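Local coordinates for putative hemoglobin-like oxygen-binding protein (Pseudoalteromonas haloplanktis, PDB 4UUR), which binds heme b and, as a group II truncated hemoglobin, probably takes up and carries oxygen at the heme iron, at residues Ala38-Phe41 against Tyr42-Ala46; Leu62-Ile65 against Arg66-Phe70; Tyr111-Asn114 against Lys115-Leu119. One frame throughout, in Å; residues are numbered along the deposited sequence.

Interaction 1. Residues Ala38-Phe41 against Tyr42-Ala46; sequences ANRF and YDIMA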
loop_
_atom_site.group_PDB
_atom_site.type_symbol
_atom_site.label_atom_id
_atom_site.label_comp_id
_atom_site.label_asym_id
_atom_site.label_seq_id
_atom_site.Cartn_x
_atom_site.Cartn_y
_atom_site.Cartn_z
ATOM N N ALA A 38 5.472 -3.200 2.924
ATOM C CA ALA A 38 4.227 -3.302 3.640
ATOM C C ALA A 38 4.448 -2.872 5.085
ATOM O O ALA A 38 3.675 -2.093 5.659
ATOM C CB ALA A 38 3.724 -4.745 3.575
ATOM N N ASN A 39 5.525 -3.374 5.679
ATOM C CA ASN A 39 5.798 -3.083 7.042
ATOM C C ASN A 39 6.238 -1.688 7.297
ATOM O O ASN A 39 5.836 -1.140 8.287
ATOM C CB ASN A 39 6.760 -4.085 7.672
ATOM C CG ASN A 39 6.056 -5.370 8.038
ATOM O OD1 ASN A 39 5.062 -5.377 8.752
ATOM N ND2 ASN A 39 6.503 -6.437 7.479
ATOM N N ARG A 40 7.085 -1.143 6.450
ATOM C CA ARG A 40 7.538 0.248 6.558
ATOM C C ARG A 40 6.355 1.216 6.426
ATOM O O ARG A 40 6.272 2.205 7.152
ATOM C CB ARG A 40 8.498 0.541 5.431
ATOM C CG ARG A 40 8.951 2.005 5.305
ATOM C CD ARG A 40 10.038 2.360 6.282
ATOM N NE ARG A 40 11.286 1.747 5.857
ATOM C CZ ARG A 40 12.443 1.855 6.501
ATOM N NH1 ARG A 40 12.569 2.531 7.638
ATOM N NH2 ARG A 40 13.498 1.291 5.986
ATOM N N PHE A 41 5.454 0.923 5.491
ATOM C CA PHE A 41 4.241 1.714 5.260
ATOM C C PHE A 41 3.444 1.896 6.554
ATOM O O PHE A 41 3.135 3.014 6.935
ATOM C CB PHE A 41 3.358 1.030 4.181
ATOM C CG PHE A 41 2.072 1.754 3.896
ATOM C CD1 PHE A 41 2.071 3.014 3.324
ATOM C CD2 PHE A 41 0.872 1.203 4.240
ATOM C CE1 PHE A 41 0.892 3.687 3.094
ATOM C CE2 PHE A 41 -0.308 1.856 3.980
ATOM C CZ PHE A 41 -0.299 3.090 3.390
ATOM N N TYR A 42 3.131 0.793 7.227
ATOM C CA TYR A 42 2.350 0.838 8.458
ATOM C C TYR A 42 3.183 1.373 9.612
ATOM O O TYR A 42 2.665 2.021 10.519
ATOM C CB TYR A 42 1.795 -0.579 8.749
ATOM C CG TYR A 42 0.661 -0.940 7.774
ATOM C CD1 TYR A 42 -0.515 -0.195 7.757
ATOM C CD2 TYR A 42 0.789 -1.958 6.867
ATOM C CE1 TYR A 42 -1.531 -0.448 6.837
ATOM C CE2 TYR A 42 -0.233 -2.267 5.969
ATOM C CZ TYR A 42 -1.406 -1.496 5.951
ATOM O OH TYR A 42 -2.438 -1.746 5.058
ATOM N N ASP A 43 4.480 1.114 9.588
ATOM C CA ASP A 43 5.346 1.626 10.630
ATOM C C ASP A 43 5.311 3.138 10.690
ATOM O O ASP A 43 5.257 3.732 11.770
ATOM C CB ASP A 43 6.754 1.125 10.390
ATOM C CG ASP A 43 6.982 -0.281 10.988
ATOM O OD1 ASP A 43 6.069 -0.824 11.662
ATOM O OD2 ASP A 43 8.090 -0.801 10.806
ATOM N N ILE A 44 5.295 3.748 9.509
ATOM C CA ILE A 44 5.265 5.188 9.353
ATOM C C ILE A 44 3.862 5.719 9.627
ATOM O O ILE A 44 3.711 6.737 10.322
ATOM C CB ILE A 44 5.702 5.579 7.941
ATOM C CG1 ILE A 44 7.215 5.373 7.807
ATOM C CG2 ILE A 44 5.278 7.000 7.591
ATOM C CD1 ILE A 44 7.703 5.406 6.383
ATOM N N MET A 45 2.846 5.028 9.090
ATOM C CA MET A 45 1.476 5.435 9.287
ATOM C C MET A 45 1.142 5.548 10.763
ATOM O O MET A 45 0.390 6.455 11.159
ATOM C CB MET A 45 0.503 4.421 8.673
ATOM C CG MET A 45 -0.984 4.765 8.875
ATOM S SD MET A 45 -2.112 3.456 8.391
ATOM C CE MET A 45 -1.808 3.299 6.622
ATOM N N ALA A 46 1.655 4.589 11.543
ATOM C CA ALA A 46 1.313 4.436 12.955
ATOM C C ALA A 46 1.952 5.484 13.896
ATOM O O ALA A 46 1.623 5.554 15.085
ATOM C CB ALA A 46 1.651 3.021 13.437
#

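Interaction 2. Residues Leu62-Ile65 against Arg66-Phe70; sequences LDRI and RQVFF. With HEM (protoporphyrin IX containing Fe), chain C.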
loop_
_atom_site.group_PDB
_atom_site.type_symbol
_atom_site.label_atom_id
_atom_site.label_comp_id
_atom_site.label_asym_id
_atom_site.label_seq_id
_atom_site.Cartn_x
_atom_site.Cartn_y
_atom_site.Cartn_z
ATOM N N LEU A 62 -2.273 -4.179 14.178
ATOM C CA LEU A 62 -2.068 -4.254 12.741
ATOM C C LEU A 62 -1.594 -5.571 12.137
ATOM O O LEU A 62 -1.355 -5.649 10.914
ATOM C CB LEU A 62 -1.122 -3.124 12.293
ATOM C CG LEU A 62 -1.565 -1.714 12.663
ATOM C CD1 LEU A 62 -0.447 -0.693 12.401
ATOM C CD2 LEU A 62 -2.846 -1.348 11.963
ATOM N N ASP A 63 -1.481 -6.613 12.938
ATOM C CA ASP A 63 -0.820 -7.842 12.455
ATOM C C ASP A 63 -1.435 -8.380 11.160
ATOM O O ASP A 63 -0.718 -8.652 10.175
ATOM C CB ASP A 63 -0.797 -8.906 13.568
ATOM C CG ASP A 63 -0.314 -8.321 14.931
ATOM O OD1 ASP A 63 0.216 -7.174 14.962
ATOM O OD2 ASP A 63 -0.477 -8.984 15.975
ATOM N N ARG A 64 -2.760 -8.469 11.122
ATOM C CA ARG A 64 -3.432 -9.076 9.968
ATOM C C ARG A 64 -3.340 -8.197 8.719
ATOM O O ARG A 64 -3.098 -8.747 7.628
ATOM C CB ARG A 64 -4.899 -9.440 10.312
ATOM C CG ARG A 64 -5.975 -9.258 9.244
ATOM C CD ARG A 64 -6.223 -10.512 8.403
ATOM N NE ARG A 64 -7.615 -10.734 7.922
ATOM C CZ ARG A 64 -8.521 -9.807 7.575
ATOM N NH1 ARG A 64 -8.273 -8.502 7.616
ATOM N NH2 ARG A 64 -9.716 -10.202 7.166
ATOM N N ILE A 65 -3.570 -6.874 8.858
ATOM C CA ILE A 65 -3.527 -5.991 7.692
ATOM C C ILE A 65 -2.089 -5.838 7.147
ATOM O O ILE A 65 -1.897 -5.680 5.939
ATOM C CB ILE A 65 -4.165 -4.604 7.988
ATOM C CG1 ILE A 65 -4.282 -3.774 6.732
ATOM C CG2 ILE A 65 -3.332 -3.801 8.975
ATOM C CD1 ILE A 65 -5.098 -4.425 5.658
ATOM N N ARG A 66 -1.085 -5.866 8.035
ATOM C CA ARG A 66 0.286 -5.924 7.579
ATOM C C ARG A 66 0.479 -7.124 6.611
ATOM O O ARG A 66 1.007 -6.959 5.489
ATOM C CB ARG A 66 1.243 -6.040 8.742
ATOM C CG ARG A 66 1.464 -4.742 9.466
ATOM C CD ARG A 66 2.371 -4.962 10.676
ATOM N NE ARG A 66 2.617 -3.729 11.420
ATOM C CZ ARG A 66 3.555 -2.802 11.146
ATOM N NH1 ARG A 66 4.399 -2.910 10.133
ATOM N NH2 ARG A 66 3.661 -1.750 11.903
ATOM N N GLN A 67 0.031 -8.297 7.062
ATOM C CA GLN A 67 0.149 -9.554 6.327
ATOM C C GLN A 67 -0.685 -9.512 5.046
ATOM O O GLN A 67 -0.208 -9.823 3.961
ATOM C CB GLN A 67 -0.285 -10.710 7.231
ATOM C CG GLN A 67 -0.419 -12.093 6.583
ATOM C CD GLN A 67 0.867 -12.585 5.945
ATOM O OE1 GLN A 67 1.963 -12.500 6.531
ATOM N NE2 GLN A 67 0.748 -13.099 4.727
ATOM N N VAL A 68 -1.931 -9.083 5.155
ATOM C CA VAL A 68 -2.802 -8.996 3.975
ATOM C C VAL A 68 -2.247 -8.050 2.935
ATOM O O VAL A 68 -2.191 -8.394 1.768
ATOM C CB VAL A 68 -4.231 -8.576 4.355
ATOM C CG1 VAL A 68 -5.060 -8.240 3.124
ATOM C CG2 VAL A 68 -4.903 -9.711 5.107
ATOM N N PHE A 69 -1.846 -6.841 3.340
ATOM C CA PHE A 69 -1.288 -5.874 2.384
ATOM C C PHE A 69 -0.062 -6.468 1.703
ATOM O O PHE A 69 0.114 -6.274 0.520
ATOM C CB PHE A 69 -0.897 -4.574 3.081
ATOM C CG PHE A 69 -0.516 -3.461 2.142
ATOM C CD1 PHE A 69 -1.358 -3.056 1.135
ATOM C CD2 PHE A 69 0.643 -2.775 2.313
ATOM C CE1 PHE A 69 -1.020 -2.033 0.262
ATOM C CE2 PHE A 69 0.976 -1.712 1.520
ATOM C CZ PHE A 69 0.148 -1.340 0.477
ATOM N N PHE A 70 0.785 -7.170 2.447
ATOM C CA PHE A 70 1.943 -7.860 1.853
ATOM C C PHE A 70 1.506 -8.848 0.762
ATOM O O PHE A 70 2.001 -8.790 -0.384
ATOM C CB PHE A 70 2.732 -8.612 2.921
ATOM C CG PHE A 70 3.546 -9.754 2.386
ATOM C CD1 PHE A 70 4.646 -9.522 1.563
ATOM C CD2 PHE A 70 3.236 -11.069 2.731
ATOM C CE1 PHE A 70 5.405 -10.580 1.074
ATOM C CE2 PHE A 70 3.985 -12.135 2.243
ATOM C CZ PHE A 70 5.064 -11.889 1.403
HETATM C CHA HEM C . -7.757 -2.328 3.517
HETATM C CHB HEM C . -7.880 2.513 4.032
HETATM C CHC HEM C . -5.908 2.888 -0.391
HETATM C CHD HEM C . -4.964 -1.793 -0.330
HETATM C C1A HEM C . -7.986 -1.060 4.021
HETATM C C2A HEM C . -8.583 -0.787 5.253
HETATM C C3A HEM C . -8.592 0.568 5.401
HETATM C C4A HEM C . -8.019 1.160 4.251
HETATM C CMA HEM C . -9.144 1.340 6.593
HETATM C CAA HEM C . -9.133 -1.776 6.261
HETATM C CBA HEM C . -8.096 -2.802 6.718
HETATM C CGA HEM C . -8.259 -3.295 8.141
HETATM O O1A HEM C . -8.101 -2.600 9.167
HETATM O O2A HEM C . -8.514 -4.502 8.281
HETATM C C1B HEM C . -7.380 3.033 2.827
HETATM C C2B HEM C . -7.446 4.408 2.449
HETATM C C3B HEM C . -6.900 4.514 1.196
HETATM C C4B HEM C . -6.558 3.146 0.813
HETATM C CMB HEM C . -7.973 5.503 3.360
HETATM C CAB HEM C . -6.655 5.597 0.192
HETATM C CBB HEM C . -7.152 6.782 0.331
HETATM C C1C HEM C . -5.374 1.658 -0.752
HETATM C C2C HEM C . -4.542 1.392 -1.852
HETATM C C3C HEM C . -4.304 0.039 -1.831
HETATM C C4C HEM C . -4.956 -0.486 -0.691
HETATM C CMC HEM C . -4.082 2.429 -2.866
HETATM C CAC HEM C . -3.471 -0.806 -2.716
HETATM C CBC HEM C . -2.657 -0.291 -3.630
HETATM C C1D HEM C . -5.710 -2.261 0.706
HETATM C C2D HEM C . -5.838 -3.698 0.933
HETATM C C3D HEM C . -6.605 -3.837 1.992
HETATM C C4D HEM C . -6.961 -2.488 2.407
HETATM C CMD HEM C . -5.260 -4.843 0.149
HETATM C CAD HEM C . -7.081 -5.147 2.596
HETATM C CBD HEM C . -8.471 -5.380 1.996
HETATM C CGD HEM C . -9.119 -6.712 2.394
HETATM O O1D HEM C . -8.630 -7.455 3.259
HETATM O O2D HEM C . -10.178 -7.108 1.867
HETATM N NA HEM C . -7.604 0.153 3.438
HETATM N NB HEM C . -6.846 2.359 1.827
HETATM N NC HEM C . -5.575 0.527 -0.062
HETATM N ND HEM C . -6.344 -1.572 1.629
HETATM FE FE HEM C . -6.593 0.291 1.717
HETATM O O HOH W 1 -4.741 0.412 2.884
#

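Interaction 3. Residues Tyr111-Asn114 against Lys115-Leu119; sequences YCMN and KTLDL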
loop_
_atom_site.group_PDB
_atom_site.type_symbol
_atom_site.label_atom_id
_atom_site.label_comp_id
_atom_site.label_asym_id
_atom_site.label_seq_id
_atom_site.Cartn_x
_atom_site.Cartn_y
_atom_site.Cartn_z
ATOM N N TYR A 111 1.261 10.073 1.094
ATOM C CA TYR A 111 2.357 10.595 1.893
ATOM C C TYR A 111 3.132 9.463 2.576
ATOM O O TYR A 111 4.349 9.415 2.504
ATOM C CB TYR A 111 1.768 11.593 2.896
ATOM C CG TYR A 111 2.673 11.978 4.017
ATOM C CD1 TYR A 111 2.712 11.225 5.168
ATOM C CD2 TYR A 111 3.474 13.123 3.937
ATOM C CE1 TYR A 111 3.543 11.570 6.225
ATOM C CE2 TYR A 111 4.301 13.493 4.993
ATOM C CZ TYR A 111 4.319 12.721 6.130
ATOM O OH TYR A 111 5.133 13.043 7.171
ATOM N N CYS A 112 2.418 8.543 3.226
ATOM C CA CYS A 112 3.041 7.364 3.808
ATOM C C CYS A 112 3.719 6.504 2.751
ATOM O O CYS A 112 4.833 6.032 2.980
ATOM C CB CYS A 112 2.004 6.507 4.526
ATOM S SG CYS A 112 1.463 7.232 6.071
ATOM N N MET A 113 3.049 6.254 1.618
ATOM C CA MET A 113 3.646 5.333 0.609
ATOM C C MET A 113 4.838 5.979 -0.181
ATOM O O MET A 113 5.840 5.305 -0.502
ATOM C CB MET A 113 2.577 4.789 -0.331
ATOM C CG MET A 113 3.109 3.864 -1.398
ATOM S SD MET A 113 3.919 2.450 -0.642
ATOM C CE MET A 113 2.461 1.487 -0.140
ATOM N N ASN A 114 4.740 7.280 -0.463
ATOM C CA ASN A 114 5.926 8.072 -0.932
ATOM C C ASN A 114 7.152 7.940 -0.017
ATOM O O ASN A 114 8.251 7.589 -0.446
ATOM C CB ASN A 114 5.555 9.553 -1.105
ATOM C CG ASN A 114 4.596 9.785 -2.278
ATOM O OD1 ASN A 114 4.561 9.027 -3.244
ATOM N ND2 ASN A 114 3.769 10.803 -2.162
ATOM N N LYS A 115 6.966 8.219 1.251
ATOM C CA LYS A 115 8.053 8.059 2.205
ATOM C C LYS A 115 8.634 6.647 2.233
ATOM O O LYS A 115 9.873 6.473 2.366
ATOM C CB LYS A 115 7.574 8.434 3.591
ATOM C CG LYS A 115 7.343 9.932 3.748
ATOM C CD LYS A 115 6.985 10.278 5.181
ATOM C CE LYS A 115 8.113 11.010 5.898
ATOM N NZ LYS A 115 8.032 12.462 5.539
ATOM N N THR A 116 7.744 5.647 2.123
ATOM C CA THR A 116 8.134 4.258 2.107
ATOM C C THR A 116 8.979 3.936 0.862
ATOM O O THR A 116 10.011 3.266 0.949
ATOM C CB THR A 116 6.862 3.357 2.102
ATOM O OG1 THR A 116 6.180 3.514 3.358
ATOM C CG2 THR A 116 7.192 1.862 1.861
ATOM N N LEU A 117 8.487 4.342 -0.297
ATOM C CA LEU A 117 9.146 4.039 -1.564
ATOM C C LEU A 117 10.498 4.752 -1.727
ATOM O O LEU A 117 11.446 4.136 -2.238
ATOM C CB LEU A 117 8.234 4.357 -2.747
ATOM C CG LEU A 117 7.009 3.438 -2.808
ATOM C CD1 LEU A 117 6.057 3.884 -3.885
ATOM C CD2 LEU A 117 7.397 2.011 -3.039
ATOM N N ASP A 118 10.606 5.988 -1.243
ATOM C CA ASP A 118 11.925 6.626 -1.115
ATOM C C ASP A 118 12.911 5.769 -0.313
ATOM O O ASP A 118 14.085 5.638 -0.685
ATOM C CB ASP A 118 11.836 8.035 -0.463
ATOM C CG ASP A 118 11.273 9.069 -1.408
ATOM O OD1 ASP A 118 11.051 8.714 -2.581
ATOM O OD2 ASP A 118 10.987 10.214 -0.982
ATOM N N LEU A 119 12.471 5.198 0.795
ATOM C CA LEU A 119 13.437 4.436 1.576
ATOM C C LEU A 119 13.660 3.020 1.031
ATOM O O LEU A 119 14.701 2.441 1.264
ATOM C CB LEU A 119 13.033 4.389 3.042
ATOM C CG LEU A 119 13.271 5.666 3.831
ATOM C CD1 LEU A 119 12.310 5.761 4.984
ATOM C CD2 LEU A 119 14.683 5.750 4.319
#

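Interaction 1. Residues Ala38-Phe41 against Tyr42-Ala46
Phe41 and Tyr42, neighbours in the chain, meet as a T-shaped pair: the edge of the phenylalanine points at the face of the tyrosine, with ring centroids 5.0 Å apart and planes at 71°. The atom that does the touching is Phe41 CD2, which stands over the centre of the tyrosine ring, with CE2 beside it 3.9 Å from Tyr42 CE1. The first torsions differ: in Phe41 CG lies trans to the backbone N (chi1 179°), in Tyr42 beside it (chi1 -73°), and with these settings the edge of one ring meets the face of the other. Met45, one turn after Phe41, bends at its last torsion and brings its CE methyl to 3.4 Å from Phe41 CE2, obliquely to the ring. These residues belong to helix 31-45 of the globin fold, whose apolar side faces the heme-bearing interior; the nearest atoms of Tyr42 and the heme are about 5 Å apart, and Phe41 also meets the rings of Phe69 and Trp109. A leucine in place of Tyr42 would probably leave the Phe41 edge without the aromatic face beneath it and open a gap there, beside Ile65. On another side of the helix Arg40 and Ile44 pack by their aliphatic parts, Arg40 CG lying 3.8 Å from Ile44 CD1, while the guanidinium goes on to a salt bridge with Glu120. Asp43 CG lies close to Asn39 O, and the carboxylate forms a salt bridge with Arg66, which also hydrogen-bonds Asn39 OD1. Beneath the side chains run i to i+4 backbone bonds, among them Met45 N to Phe41 O at 3.0 Å and a weak one from Tyr42 N to Ala38 O.

Interaction 2. Residues Leu62-Ile65 against Arg66-Phe70
The guanidinium of Arg64 has the heme propionate oxygen O2A at its edge, near its plane, though NH1 remains 4.1 Å from that oxygen; Val68 CG2 approaches the same group obliquely. A second guanidinium, that of Arg66, has Leu62 CB at an oblique angle, 3.9 Å from NE. The Phe69 ring in turn stands obliquely to the porphyrin margin, its CE1 4.0 Å from HEM CHD. Arg64 and Val68 lie side by side and point the same way, the Arg64 CD methylene resting 3.6 Å from Val68 CG2. The other Val68 methyl, CG1, lies 3.7 Å from O1D, a carboxylate oxygen of the second propionate. Ile65 CG1 lies trans to the backbone N (chi1 -172°), and that branch carries CD1 to 3.6 Å from HEM CBA, the middle carbon of one propionate chain. Thus Ile65, Val68 and Phe69, spaced i, i+3 and i+4 and so on one side of helix 63-76, form part of the wall of the heme pocket. Backbone bonds one turn long hold them in place: Arg66 N to Leu62 O starts the series at 2.9 Å, and Phe69 N reaches Ile65 O at 2.8 Å. Arg66 runs extended to helix 31-45 and its partner Asp43. The chemistry is therefore divided: apolar carbons line the porphyrin edge and both propionates, while the positive charge of Arg64, near but not bonded to O2A, would probably favour the ionised carboxylate.

Interaction 3. Residues Tyr111-Asn114 against Lys115-Leu119
Tyr111 O accepts the backbone N-H of Lys115 at 3.1 Å, the first of four consecutive i to i+4 bonds that carry helix 103-120 through to Asp118. The same two residues meet again through their side chains. Lys115 CD lies over one face of the tyrosine ring in a CH-pi contact, 4.0 Å from the centroid and displaced to the CZ-CE1 side. Bends at the third and fourth torsions of the lysine (chi3 108°, chi4 83°) then bring NZ to the phenol oxygen, where a weak hydrogen bond of 3.4 Å joins NZ to Tyr111 OH. Asp48 is the stronger partner of that hydroxyl, and the rings of Tyr111 and Tyr50 meet edge-to-face. The next residue, Thr116, turns back to Cys112, one turn earlier. With OG1 beside its backbone N (chi1 -67°), the hydroxyl donates to Cys112 O at 2.9 Å, while Thr116 N reaches the same oxygen at 3.1 Å; the two donors come from opposite faces of the carbonyl plane. On the inner side Met113 CG lies 3.9 Å from Leu117 CD1, and SD sits against Leu117 CG and Thr116 CB. Phe134 of helix 124-141 packs on both Met113 and Leu117, and Phe41 of helix 31-45 touches Met113 and Thr116. Helix 103-120 thus lies between two others of the globin fold, while Asp118 forms a salt bridge to Lys131. The buried threonine hydroxyl is satisfied within its own helix and can face apolar neighbours; the lysine puts methylenes on the aromatic face and its ammonium at the phenol oxygen, a weak bond that would probably add little more than orientation to a charge lying near the surface.

Each contact is local, between residues a few positions apart on or at the end of one helix, and in each about half the touching residues are buried. Exposed residues are most numerous in interaction 2 and fewest in interaction 1, which lies between the others and touches both. It joins interaction 2 by charge as well as packing, but interaction 3 by packing. Interactions 2 and 3, whose centres are about 17 Å apart, meet where Phe69 CZ touches Met113 CE. The inner side of interaction 1 is aromatic, with a methionine sulfur chain as in interaction 3; that of interaction 2 is heme-lining and largely aliphatic, and the outer side of interaction 3 sets lysine on tyrosine.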